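Local coordinates for protein omega transaminase (PDB 5LHA) that probably transfers amino groups from amines to carbonyl acceptors using a pyridoxal phosphate cofactor, which is here in its pyridoxamine form, at residues G108-E113 / T268-S273; D346-E349 / L353-N356; A362-Q367 / L436-D441. One frame throughout, in Å; residues are numbered along the deposited sequence.

Interaction 1: G108-E113 / T268-S273; sequences GMFAQE and TGFGRS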
# COMPACT_ATOMS: atom_id res chain seq x y z
N GLY A 108 5.03 -29.21 -24.47
CA GLY A 108 4.79 -30.62 -24.74
C GLY A 108 4.94 -31.49 -23.50
O GLY A 108 4.16 -32.42 -23.29
N MET A 109 5.97 -31.22 -22.69
CA MET A 109 6.20 -31.99 -21.47
C MET A 109 5.06 -31.85 -20.48
O MET A 109 4.78 -32.78 -19.72
CB MET A 109 7.48 -31.52 -20.77
CG MET A 109 8.77 -31.85 -21.44
SD MET A 109 10.07 -31.25 -20.36
CE MET A 109 10.09 -32.52 -19.10
N PHE A 110 4.41 -30.69 -20.46
CA PHE A 110 3.37 -30.40 -19.48
C PHE A 110 2.01 -30.23 -20.16
O PHE A 110 1.20 -29.39 -19.76
CB PHE A 110 3.74 -29.16 -18.67
CG PHE A 110 5.10 -29.25 -18.04
CD1 PHE A 110 5.41 -30.30 -17.19
CD2 PHE A 110 6.06 -28.29 -18.30
CE1 PHE A 110 6.67 -30.38 -16.61
CE2 PHE A 110 7.31 -28.37 -17.72
CZ PHE A 110 7.61 -29.41 -16.87
N ALA A 111 1.75 -31.03 -21.20
CA ALA A 111 0.42 -31.04 -21.78
C ALA A 111 -0.59 -31.56 -20.78
O ALA A 111 -1.74 -31.10 -20.74
CB ALA A 111 0.41 -31.89 -23.05
N GLN A 112 -0.18 -32.51 -19.94
CA GLN A 112 -1.04 -33.01 -18.87
C GLN A 112 -1.61 -31.88 -18.03
O GLN A 112 -2.71 -31.99 -17.49
CB GLN A 112 -0.25 -33.99 -17.99
CG GLN A 112 -1.05 -34.57 -16.84
CD GLN A 112 -0.26 -35.59 -16.02
OE1 GLN A 112 -0.58 -35.84 -14.86
NE2 GLN A 112 0.76 -36.18 -16.63
N GLU A 113 -0.88 -30.77 -17.91
CA GLU A 113 -1.36 -29.60 -17.19
C GLU A 113 -1.90 -28.53 -18.13
O GLU A 113 -2.14 -27.40 -17.69
CB GLU A 113 -0.24 -29.03 -16.31
CG GLU A 113 0.16 -29.95 -15.16
CD GLU A 113 0.88 -31.20 -15.62
OE1 GLU A 113 1.61 -31.14 -16.63
OE2 GLU A 113 0.70 -32.26 -14.98
N THR A 268 11.10 -28.33 -7.08
CA THR A 268 10.49 -29.62 -7.40
C THR A 268 10.43 -29.89 -8.90
O THR A 268 10.15 -31.03 -9.30
CB THR A 268 9.06 -29.69 -6.86
OG1 THR A 268 8.30 -28.60 -7.41
CG2 THR A 268 9.06 -29.58 -5.34
N GLY A 269 10.60 -28.87 -9.74
CA GLY A 269 10.59 -29.07 -11.17
C GLY A 269 11.67 -30.01 -11.65
O GLY A 269 12.85 -29.88 -11.29
N PHE A 270 11.25 -30.99 -12.45
CA PHE A 270 12.11 -31.91 -13.18
C PHE A 270 12.71 -33.01 -12.31
O PHE A 270 13.79 -33.53 -12.63
CB PHE A 270 13.21 -31.15 -13.93
CG PHE A 270 12.68 -30.07 -14.85
CD1 PHE A 270 12.03 -30.40 -16.03
CD2 PHE A 270 12.78 -28.73 -14.50
CE1 PHE A 270 11.52 -29.42 -16.85
CE2 PHE A 270 12.27 -27.74 -15.32
CZ PHE A 270 11.64 -28.09 -16.50
N GLY A 271 12.07 -33.38 -11.19
CA GLY A 271 12.33 -34.69 -10.63
C GLY A 271 12.71 -34.86 -9.17
O GLY A 271 12.71 -35.99 -8.68
N ARG A 272 13.06 -33.77 -8.47
CA ARG A 272 13.67 -33.93 -7.15
C ARG A 272 12.78 -34.72 -6.19
O ARG A 272 13.28 -35.47 -5.34
CB ARG A 272 14.04 -32.57 -6.55
CG ARG A 272 14.77 -32.69 -5.20
CD ARG A 272 15.54 -31.43 -4.84
NE ARG A 272 16.69 -31.19 -5.70
CZ ARG A 272 17.88 -31.78 -5.57
NH1 ARG A 272 18.09 -32.68 -4.62
NH2 ARG A 272 18.86 -31.48 -6.41
N SER A 273 11.46 -34.56 -6.29
CA SER A 273 10.54 -35.18 -5.36
C SER A 273 9.95 -36.49 -5.86
O SER A 273 9.08 -37.06 -5.19
CB SER A 273 9.41 -34.21 -5.01
OG SER A 273 8.44 -34.17 -6.04
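The backbones of M109 and F270 stay well apart, with their CA atoms 10.2 Å from each other, so side chains alone span the distance. The contact belongs to the cofactor-binding large domain of a fold type I, PLP-dependent enzyme. It joins the end of helix 97-109 to the loop that follows strand 260-264. No hydrogen bond crosses it.

F110 is the first residue after the helix to leave helical backbone angles. The loop side is a type II turn from T268 to G271. F270 takes the third position of the turn, with a positive phi of 77°. G271 follows at backbone angles (phi 128°) where a CB would press against the carbonyl O of F270.

Two side chains, M109 and F110, converge on one ring carbon, CE1 of F270. F110 sends CZ to within 3.9 Å of it. F270 CE1 lies at the edge of the F110 ring, near the plane of that ring. The methyl CE of M109 lies 4.1 Å from the same F270 CE1, at the edge of the F270 ring. The M109 chain bends at its last torsion (chi3 78°), which turns CE off the line of the side chain.

The surroundings are mostly apolar. L291 touches both phenylalanine rings, and L345 of helix 335-350 touches M109 and F270. At the helix end, R280 makes a hydrogen bond to M109 O and a salt bridge to E113.

The side chain of F270 is about 12 Å from the bound PMP, so this contact lies near the pocket but does not touch the cofactor. Within 108-113, M109 CB packs 4.1 Å above the plane of the F110 ring, over its centre.

Interaction 2: D346-E349 / L353-N356; sequences DIVE and LPGN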
# COMPACT_ATOMS: atom_id res chain seq x y z
N ASP A 346 17.02 -33.65 -21.96
CA ASP A 346 17.28 -34.95 -22.56
C ASP A 346 17.86 -35.93 -21.54
O ASP A 346 17.42 -37.07 -21.44
CB ASP A 346 18.18 -34.78 -23.78
CG ASP A 346 17.46 -34.08 -24.93
OD1 ASP A 346 16.22 -34.00 -24.88
OD2 ASP A 346 18.13 -33.64 -25.89
N ILE A 347 18.85 -35.48 -20.76
CA ILE A 347 19.45 -36.36 -19.75
C ILE A 347 18.41 -36.74 -18.70
O ILE A 347 18.35 -37.89 -18.26
CB ILE A 347 20.68 -35.68 -19.11
CG1 ILE A 347 21.82 -35.59 -20.12
CG2 ILE A 347 21.13 -36.43 -17.86
CD1 ILE A 347 22.95 -34.68 -19.68
N VAL A 348 17.57 -35.78 -18.29
CA VAL A 348 16.57 -36.03 -17.24
C VAL A 348 15.64 -37.16 -17.65
O VAL A 348 15.34 -38.07 -16.87
CB VAL A 348 15.79 -34.73 -16.93
CG1 VAL A 348 14.61 -35.01 -15.99
CG2 VAL A 348 16.72 -33.67 -16.35
N GLU A 349 15.14 -37.11 -18.88
CA GLU A 349 14.21 -38.11 -19.36
C GLU A 349 14.91 -39.42 -19.71
O GLU A 349 14.37 -40.50 -19.47
CB GLU A 349 13.43 -37.56 -20.55
CG GLU A 349 12.51 -36.42 -20.16
CD GLU A 349 11.71 -35.89 -21.33
OE1 GLU A 349 12.30 -35.69 -22.41
OE2 GLU A 349 10.49 -35.66 -21.16
N LEU A 353 15.69 -39.49 -14.11
CA LEU A 353 16.15 -38.87 -12.87
C LEU A 353 15.00 -38.70 -11.88
O LEU A 353 15.23 -38.77 -10.67
CB LEU A 353 16.83 -37.53 -13.17
CG LEU A 353 18.13 -37.65 -13.97
CD1 LEU A 353 18.84 -36.30 -14.06
CD2 LEU A 353 19.04 -38.71 -13.36
N PRO A 354 13.75 -38.46 -12.33
CA PRO A 354 12.65 -38.53 -11.36
C PRO A 354 12.52 -39.90 -10.72
O PRO A 354 12.20 -39.99 -9.53
CB PRO A 354 11.42 -38.15 -12.20
CG PRO A 354 11.95 -37.35 -13.31
CD PRO A 354 13.30 -37.92 -13.62
N GLY A 355 12.77 -40.96 -11.49
CA GLY A 355 12.71 -42.31 -10.93
C GLY A 355 13.86 -42.61 -9.99
O GLY A 355 13.68 -43.28 -8.97
N ASN A 356 15.07 -42.15 -10.32
CA ASN A 356 16.20 -42.34 -9.42
C ASN A 356 16.01 -41.60 -8.10
O ASN A 356 16.42 -42.10 -7.04
CB ASN A 356 17.51 -41.91 -10.08
CG ASN A 356 18.72 -42.34 -9.28
OD1 ASN A 356 18.95 -43.53 -9.10
ND2 ASN A 356 19.47 -41.37 -8.75
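V348 and L353 meet across a tight link between two successive helices, 335-350 and 353-368. The link lies in the class III aminotransferase fold, probably where the chain passes from the large to the small domain. The contact is compact and buried, and it is made of interlocking apolar bumps around one backbone hydrogen bond.

The main bump is the side chain of L353. Its CG stands beside the backbone N (chi1 -66°), and CD1 continues the chain in an extended form (chi2 -173°). This carries CD1 into a shallow hollow on the end of the first helix. The floor of the hollow is V348 CA, 3.9 Å from L353 CD1. One wall is V348 CG2, at 4.1 Å from the same methyl. I347 CG2 forms a looser wall, 4.4 Å from L353 CD1.

V348 is itself a forked bump. While CG2 faces the leucine, CG1 packs on the ring of P354, 4.0 Å from its CD. The V348 side chain crosses both partners at about a right angle.

With an alanine here in place of L353, the hollow over V348 CA would probably be left unfilled, and I347 CG2 would lose its partner across the link.

On the outer side, D346 and E349 both form salt bridges to R105. The other methyl of L353, CD2, packs on T437.

The backbone bond runs from L353 N to V348 O, at 3.1 Å and nearly straight (169°). P354 CD lies 3.8 Å from V348 O, and a proline has no N-H to compete for it. The partial negative end of the first helix and the partial positive start of the next are likely to attract each other. The buried polar pair is satisfied within an otherwise apolar joint.

Interaction 3: A362-Q367 / L436-D441; sequences AQLLEQ and LTLTRD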
# COMPACT_ATOMS: atom_id res chain seq x y z
N ALA A 362 14.19 -42.47 -0.98
CA ALA A 362 13.54 -43.32 0.02
C ALA A 362 14.57 -44.13 0.80
O ALA A 362 14.56 -44.17 2.03
CB ALA A 362 12.52 -44.25 -0.65
N GLN A 363 15.45 -44.84 0.08
CA GLN A 363 16.56 -45.55 0.71
C GLN A 363 17.33 -44.63 1.65
O GLN A 363 17.57 -44.98 2.81
CB GLN A 363 17.46 -46.13 -0.39
CG GLN A 363 18.76 -46.80 0.08
CD GLN A 363 19.73 -47.08 -1.08
OE1 GLN A 363 19.31 -47.26 -2.23
NE2 GLN A 363 21.03 -47.11 -0.77
N LEU A 364 17.69 -43.43 1.18
CA LEU A 364 18.45 -42.51 2.02
C LEU A 364 17.65 -42.10 3.25
O LEU A 364 18.18 -42.11 4.37
CB LEU A 364 18.87 -41.29 1.20
CG LEU A 364 19.64 -40.16 1.89
CD1 LEU A 364 20.93 -40.68 2.52
CD2 LEU A 364 19.93 -39.02 0.93
N LEU A 365 16.37 -41.75 3.06
CA LEU A 365 15.52 -41.36 4.19
C LEU A 365 15.40 -42.48 5.21
O LEU A 365 15.48 -42.24 6.42
CB LEU A 365 14.14 -40.95 3.67
CG LEU A 365 13.08 -40.44 4.67
CD1 LEU A 365 13.46 -39.09 5.24
CD2 LEU A 365 11.70 -40.37 4.03
N GLU A 366 15.22 -43.71 4.73
CA GLU A 366 15.17 -44.88 5.60
C GLU A 366 16.42 -44.98 6.47
O GLU A 366 16.33 -45.22 7.68
CB GLU A 366 15.03 -46.14 4.74
CG GLU A 366 15.32 -47.46 5.45
CD GLU A 366 15.40 -48.65 4.48
OE1 GLU A 366 15.10 -48.46 3.28
OE2 GLU A 366 15.79 -49.76 4.92
N GLN A 367 17.59 -44.80 5.86
CA GLN A 367 18.85 -44.95 6.57
C GLN A 367 19.09 -43.85 7.60
O GLN A 367 19.92 -44.03 8.50
CB GLN A 367 20.00 -44.97 5.56
CG GLN A 367 20.01 -46.20 4.67
CD GLN A 367 21.19 -46.21 3.72
OE1 GLN A 367 21.01 -46.30 2.51
NE2 GLN A 367 22.40 -46.10 4.27
N LEU A 436 20.40 -35.51 -8.74
CA LEU A 436 19.43 -36.59 -8.89
C LEU A 436 20.07 -37.86 -9.44
O LEU A 436 19.40 -38.91 -9.46
CB LEU A 436 18.28 -36.13 -9.79
CG LEU A 436 17.56 -34.88 -9.26
CD1 LEU A 436 16.25 -34.64 -10.00
CD2 LEU A 436 17.32 -34.92 -7.75
N THR A 437 21.32 -37.80 -9.88
CA THR A 437 22.08 -38.98 -10.27
C THR A 437 22.69 -39.72 -9.08
O THR A 437 23.42 -40.69 -9.29
CB THR A 437 23.17 -38.60 -11.27
OG1 THR A 437 24.04 -37.62 -10.68
CG2 THR A 437 22.55 -38.05 -12.55
N LEU A 438 22.39 -39.29 -7.85
CA LEU A 438 22.92 -39.94 -6.65
C LEU A 438 22.70 -41.45 -6.69
O LEU A 438 21.63 -41.93 -7.08
CB LEU A 438 22.26 -39.36 -5.40
CG LEU A 438 22.94 -39.71 -4.08
CD1 LEU A 438 24.10 -38.76 -3.83
CD2 LEU A 438 21.94 -39.64 -2.95
N THR A 439 23.72 -42.20 -6.30
CA THR A 439 23.65 -43.65 -6.29
C THR A 439 23.40 -44.17 -4.88
O THR A 439 23.45 -43.42 -3.90
CB THR A 439 24.94 -44.25 -6.86
OG1 THR A 439 26.04 -43.94 -6.01
CG2 THR A 439 25.21 -43.68 -8.25
N ARG A 440 23.11 -45.47 -4.79
CA ARG A 440 23.07 -46.14 -3.49
C ARG A 440 24.35 -45.86 -2.71
O ARG A 440 24.32 -45.47 -1.54
CB ARG A 440 22.90 -47.65 -3.67
CG ARG A 440 21.55 -48.12 -4.16
CD ARG A 440 21.48 -49.63 -4.00
NE ARG A 440 20.22 -50.22 -4.45
CZ ARG A 440 20.03 -51.52 -4.60
NH1 ARG A 440 21.02 -52.36 -4.34
NH2 ARG A 440 18.86 -51.99 -5.02
N ASP A 441 25.50 -46.07 -3.36
CA ASP A 441 26.80 -45.89 -2.75
C ASP A 441 26.96 -44.48 -2.17
O ASP A 441 27.32 -44.31 -1.00
CB ASP A 441 27.89 -46.18 -3.79
CG ASP A 441 29.15 -45.37 -3.58
OD1 ASP A 441 29.90 -45.69 -2.63
OD2 ASP A 441 29.39 -44.43 -4.37
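Q363 and R440 make the larger part of this contact, and they do so without a hydrogen bond. The amide of Q363 lies across the aliphatic part of the R440 side chain. Q363 NE2 is 3.5 Å from R440 CB, and OE1 lies over CG and CD. The extended chain of Q363, with CG anti to the backbone N (chi1 174°), carries the amide out to the arginine. The amide and guanidinium planes are 75° apart, so the two groups do not stack. Q363 is poorly ordered, and its closest approaches are doubtful in detail. Its NE2 also makes a weak hydrogen bond to Q367 OE1, at 3.4 Å, one helical turn further on.

The apolar part is slight. L364 CD2 and L438 CD2 meet at 4.4 Å, on the buried side. L438 also packs on V360 and A443, while L364 reaches V447.

Capping is the third kind of interaction. T439 is the N-cap of helix 440-457, and its OG1 accepts a hydrogen bond from E442 N. The cap lies immediately before R440, and its bond stays within that helix start and does not cross the contact.

Helix 353-368 is thus set beside the beginning of the last helix, 440-457. Such helix pairing is consistent with the C-terminal small domain of class III aminotransferases of fold type I.

Overall arrangement
The three contacts run from the core to the surface. Interactions 1 and 2 are buried, whereas interaction 3 is partly exposed. Interaction 1 is purely apolar, interaction 2 adds one buried backbone bond, and interaction 3 is mainly polar atoms against aliphatic carbon. Interactions 2 and 3 share helix 353-368, one at its start and the other further along. N356 joins them, since its ND2 probably hydrogen-bonds to both L436 O and L438 O. The turn of interaction 1 packs on both others: G271 CA lies against P354 CG, and L436 CD1 lies against G271 C. The loop after strand 260-264 is thereby in touch with the C-terminal helices.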